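Local coordinates for protein Cd1 (Flavonifractor plautii, PDB 7D39) that binds flavin mononucleotide and probably acts as an ene-reductase that starts the breakdown of flavones and flavonols in gut bacteria, at residues D75-S86 against R132-M142. Residues are numbered along the deposited sequence; the frame is centred on the assembly and turned at random.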
loop_
_atom_site.group_PDB
_atom_site.type_symbol
_atom_site.label_atom_id
_atom_site.label_comp_id
_atom_site.label_asym_id
_atom_site.label_seq_id
_atom_site.Cartn_x
_atom_site.Cartn_y
_atom_site.Cartn_z
ATOM N N ASP A 75 -11.138 7.954 7.368
ATOM C CA ASP A 75 -11.104 9.211 8.111
ATOM C C ASP A 75 -10.057 9.156 9.213
ATOM O O ASP A 75 -9.325 10.126 9.432
ATOM C CB ASP A 75 -12.473 9.544 8.718
ATOM C CG ASP A 75 -13.525 9.869 7.681
ATOM O OD1 ASP A 75 -13.256 10.664 6.753
ATOM O OD2 ASP A 75 -14.647 9.331 7.799
ATOM N N LYS A 76 -9.976 8.031 9.925
ATOM C CA LYS A 76 -9.000 7.926 11.007
ATOM C C LYS A 76 -7.584 7.998 10.463
ATOM O O LYS A 76 -6.723 8.674 11.034
ATOM C CB LYS A 76 -9.186 6.625 11.795
ATOM C CG LYS A 76 -10.563 6.399 12.420
ATOM C CD LYS A 76 -10.922 7.444 13.463
ATOM C CE LYS A 76 -9.943 7.457 14.599
ATOM N NZ LYS A 76 -10.479 8.254 15.736
HETATM N N MSE A 77 -7.320 7.303 9.364
HETATM C CA MSE A 77 -5.985 7.321 8.807
HETATM C C MSE A 77 -5.619 8.724 8.331
HETATM O O MSE A 77 -4.479 9.142 8.470
HETATM C CB MSE A 77 -5.869 6.318 7.675
HETATM C CG MSE A 77 -6.076 4.899 8.134
HETATM SE SE MSE A 77 -6.225 3.617 6.652
HETATM C CE MSE A 77 -4.325 3.192 6.394
ATOM N N LEU A 78 -6.600 9.459 7.798
ATOM C CA LEU A 78 -6.329 10.804 7.296
ATOM C C LEU A 78 -6.045 11.784 8.424
ATOM O O LEU A 78 -5.315 12.758 8.223
ATOM C CB LEU A 78 -7.504 11.305 6.445
ATOM C CG LEU A 78 -7.700 10.708 5.042
ATOM C CD1 LEU A 78 -9.033 11.126 4.458
ATOM C CD2 LEU A 78 -6.570 11.136 4.117
ATOM N N ASP A 79 -6.620 11.561 9.604
ATOM C CA ASP A 79 -6.356 12.426 10.745
ATOM C C ASP A 79 -5.007 12.164 11.395
ATOM O O ASP A 79 -4.586 12.966 12.232
ATOM C CB ASP A 79 -7.443 12.272 11.812
ATOM C CG ASP A 79 -8.705 13.055 11.494
ATOM O OD1 ASP A 79 -8.655 13.992 10.661
ATOM O OD2 ASP A 79 -9.755 12.728 12.096
ATOM N N ALA A 80 -4.337 11.068 11.058
ATOM C CA ALA A 80 -3.063 10.717 11.674
ATOM C C ALA A 80 -1.905 11.337 10.905
ATOM O O ALA A 80 -1.938 11.444 9.678
ATOM C CB ALA A 80 -2.884 9.198 11.725
ATOM N N ASP A 81 -0.872 11.752 11.639
ATOM C CA ASP A 81 0.327 12.247 10.978
ATOM C C ASP A 81 1.235 11.106 10.545
ATOM O O ASP A 81 1.995 11.254 9.582
ATOM C CB ASP A 81 1.081 13.210 11.901
ATOM C CG ASP A 81 0.201 14.353 12.405
ATOM O OD1 ASP A 81 -0.264 15.187 11.585
ATOM O OD2 ASP A 81 -0.023 14.426 13.629
ATOM N N GLY A 82 1.156 9.969 11.233
ATOM C CA GLY A 82 1.940 8.797 10.901
ATOM C C GLY A 82 1.165 7.565 11.319
ATOM O O GLY A 82 0.308 7.620 12.207
ATOM N N ILE A 83 1.458 6.452 10.646
ATOM C CA ILE A 83 0.694 5.216 10.784
ATOM C C ILE A 83 1.648 4.036 10.871
ATOM O O ILE A 83 2.611 3.940 10.100
ATOM C CB ILE A 83 -0.276 4.991 9.608
ATOM C CG1 ILE A 83 -1.242 6.149 9.452
ATOM C CG2 ILE A 83 -1.030 3.696 9.766
ATOM C CD1 ILE A 83 -2.172 5.956 8.290
ATOM N N VAL A 84 1.335 3.117 11.779
ATOM C CA VAL A 84 2.026 1.843 11.929
ATOM C C VAL A 84 0.986 0.750 11.727
ATOM O O VAL A 84 -0.026 0.705 12.435
ATOM C CB VAL A 84 2.706 1.720 13.306
ATOM C CG1 VAL A 84 3.564 0.484 13.375
ATOM C CG2 VAL A 84 3.553 2.914 13.545
ATOM N N PHE A 85 1.204 -0.105 10.759
ATOM C CA PHE A 85 0.286 -1.113 10.343
ATOM C C PHE A 85 0.931 -2.475 10.475
ATOM O O PHE A 85 1.875 -2.768 9.794
ATOM C CB PHE A 85 -0.083 -0.848 8.893
ATOM C CG PHE A 85 -1.374 -1.437 8.462
ATOM C CD1 PHE A 85 -2.211 -0.739 7.644
ATOM C CD2 PHE A 85 -1.740 -2.682 8.858
ATOM C CE1 PHE A 85 -3.387 -1.270 7.244
ATOM C CE2 PHE A 85 -2.909 -3.222 8.450
ATOM C CZ PHE A 85 -3.734 -2.526 7.649
ATOM N N SER A 86 0.409 -3.297 11.353
ATOM C CA SER A 86 0.865 -4.654 11.522
ATOM C C SER A 86 -0.066 -5.691 10.918
ATOM O O SER A 86 -1.184 -5.749 11.262
ATOM C CB SER A 86 1.119 -4.939 12.985
ATOM O OG SER A 86 1.833 -6.096 13.195
ATOM N N ARG A 132 -7.296 17.170 3.802
ATOM C CA ARG A 132 -6.523 16.096 4.414
ATOM C C ARG A 132 -6.004 15.114 3.378
ATOM O O ARG A 132 -4.904 14.575 3.530
ATOM C CB ARG A 132 -7.380 15.370 5.447
ATOM C CG ARG A 132 -7.702 16.200 6.665
ATOM C CD ARG A 132 -8.506 15.383 7.632
ATOM N NE ARG A 132 -9.658 14.799 6.956
ATOM C CZ ARG A 132 -10.379 13.799 7.442
ATOM N NH1 ARG A 132 -10.067 13.253 8.615
ATOM N NH2 ARG A 132 -11.407 13.339 6.748
ATOM N N ILE A 133 -6.763 14.900 2.301
ATOM C CA ILE A 133 -6.459 13.823 1.360
ATOM C C ILE A 133 -5.093 14.010 0.715
ATOM O O ILE A 133 -4.392 13.032 0.437
ATOM C CB ILE A 133 -7.564 13.725 0.297
ATOM C CG1 ILE A 133 -8.813 13.102 0.911
ATOM C CG2 ILE A 133 -7.081 12.908 -0.880
ATOM C CD1 ILE A 133 -10.047 13.317 0.079
ATOM N N LEU A 134 -4.704 15.254 0.433
ATOM C CA LEU A 134 -3.420 15.519 -0.204
ATOM C C LEU A 134 -2.293 15.782 0.789
ATOM O O LEU A 134 -1.144 15.933 0.369
ATOM C CB LEU A 134 -3.544 16.706 -1.148
ATOM C CG LEU A 134 -4.362 16.368 -2.385
ATOM C CD1 LEU A 134 -4.463 17.570 -3.319
ATOM C CD2 LEU A 134 -3.721 15.186 -3.084
ATOM N N LYS A 135 -2.594 15.837 2.083
ATOM C CA LYS A 135 -1.573 16.016 3.110
ATOM C C LYS A 135 -0.518 14.915 3.034
ATOM O O LYS A 135 -0.840 13.733 2.913
ATOM C CB LYS A 135 -2.246 16.005 4.485
ATOM C CG LYS A 135 -1.779 17.066 5.449
ATOM C CD LYS A 135 -1.871 16.566 6.899
ATOM C CE LYS A 135 -3.257 16.004 7.233
ATOM N NZ LYS A 135 -3.314 15.324 8.570
ATOM N N ASP A 136 0.752 15.304 3.104
ATOM C CA ASP A 136 1.816 14.312 3.193
ATOM C C ASP A 136 1.656 13.485 4.465
ATOM O O ASP A 136 1.099 13.947 5.460
ATOM C CB ASP A 136 3.182 14.994 3.185
ATOM C CG ASP A 136 3.615 15.413 1.792
ATOM O OD1 ASP A 136 3.272 14.711 0.816
ATOM O OD2 ASP A 136 4.306 16.442 1.673
ATOM N N LYS A 137 2.151 12.247 4.429
ATOM C CA LYS A 137 1.973 11.321 5.545
ATOM C C LYS A 137 3.083 10.278 5.522
ATOM O O LYS A 137 3.586 9.914 4.453
ATOM C CB LYS A 137 0.593 10.623 5.506
ATOM C CG LYS A 137 0.180 10.000 6.850
ATOM C CD LYS A 137 -1.183 9.326 6.794
ATOM C CE LYS A 137 -2.261 10.251 6.245
ATOM N NZ LYS A 137 -2.360 11.535 7.005
ATOM N N VAL A 138 3.461 9.796 6.716
ATOM C CA VAL A 138 4.432 8.711 6.854
ATOM C C VAL A 138 3.722 7.470 7.372
ATOM O O VAL A 138 2.743 7.560 8.122
ATOM C CB VAL A 138 5.610 9.075 7.788
ATOM C CG1 VAL A 138 6.504 10.156 7.165
ATOM C CG2 VAL A 138 5.095 9.512 9.141
ATOM N N ILE A 139 4.232 6.302 6.974
ATOM C CA ILE A 139 3.635 5.018 7.318
ATOM C C ILE A 139 4.746 3.982 7.423
ATOM O O ILE A 139 5.722 4.018 6.669
ATOM C CB ILE A 139 2.566 4.585 6.288
ATOM C CG1 ILE A 139 1.871 3.287 6.727
ATOM C CG2 ILE A 139 3.194 4.436 4.887
ATOM C CD1 ILE A 139 0.456 3.110 6.168
ATOM N N SER A 140 4.592 3.062 8.368
ATOM C CA SER A 140 5.484 1.927 8.512
ATOM C C SER A 140 4.658 0.658 8.639
ATOM O O SER A 140 3.521 0.677 9.127
ATOM C CB SER A 140 6.403 2.088 9.719
ATOM O OG SER A 140 7.421 3.047 9.437
ATOM N N PHE A 141 5.245 -0.448 8.194
ATOM C CA PHE A 141 4.568 -1.730 8.155
ATOM C C PHE A 141 5.385 -2.778 8.887
ATOM O O PHE A 141 6.616 -2.752 8.878
ATOM C CB PHE A 141 4.350 -2.192 6.717
ATOM C CG PHE A 141 3.506 -1.253 5.901
ATOM C CD1 PHE A 141 2.132 -1.248 6.044
ATOM C CD2 PHE A 141 4.086 -0.400 4.986
ATOM C CE1 PHE A 141 1.351 -0.399 5.286
ATOM C CE2 PHE A 141 3.300 0.447 4.204
ATOM C CZ PHE A 141 1.944 0.452 4.370
HETATM N N MSE A 142 4.683 -3.714 9.498
HETATM C CA MSE A 142 5.312 -4.899 10.045
HETATM C C MSE A 142 4.483 -6.068 9.559
HETATM O O MSE A 142 3.269 -6.034 9.672
HETATM C CB MSE A 142 5.359 -4.845 11.566
HETATM C CG MSE A 142 6.071 -3.624 12.124
HETATM SE SE MSE A 142 6.199 -3.681 14.098
HETATM C CE MSE A 142 4.371 -3.138 14.513
#
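Strands 82-86 and 138-142 run parallel, their axes 12° apart, in unbroken register from G82 beside V138 to S86 beside M142; I83 and F85 each use both N-H and C=O, giving four backbone hydrogen bonds such as S140 N to I83 O (2.8 Å). On one face of this pair, I139 CD1 packs on I83 CG2 at 3.9 Å and F141 CD1 meets F85 CB; on the other, the selenomethionine methyl of M142 touches V84 CG1 and S86 CB.

Two lysines take up carbonyls at the turn that follows helix 70-79. K137 NZ bonds A80 O at 2.7 Å, nearly in line with the C=O, because its chain, extended through chi2, bends at chi3 and chi4 (-53° and -55°) under the turn; K135 NZ reaches L78 O, which K137 NZ also contacts weakly. Beyond them, R132 lies against the helix, L78 CB over one guanidinium face. R132 NH1 forms a salt bridge with D79 OD1 at 2.6 Å, from above the carboxylate plane, and R132 NH2 a longer one with D75 OD1 (3.3 Å) on its anti side; both oxygens lie near the guanidinium plane, and D130 adds a third carboxylate. A leucine in place of R132 would probably leave D75 and D79 without their shared cation and L78 CB without its flat cover.

These are neighbouring inner strands of a flavodoxin-like five-stranded parallel sheet: 82-88 is bordered by 2-7, 138-144 by 167-174. Helix 184-202 packs through I197 on V84, V138 and S140, while the side chain of S86, hydrogen-bonded through OG to N15, is about 7 Å from the bound FMN.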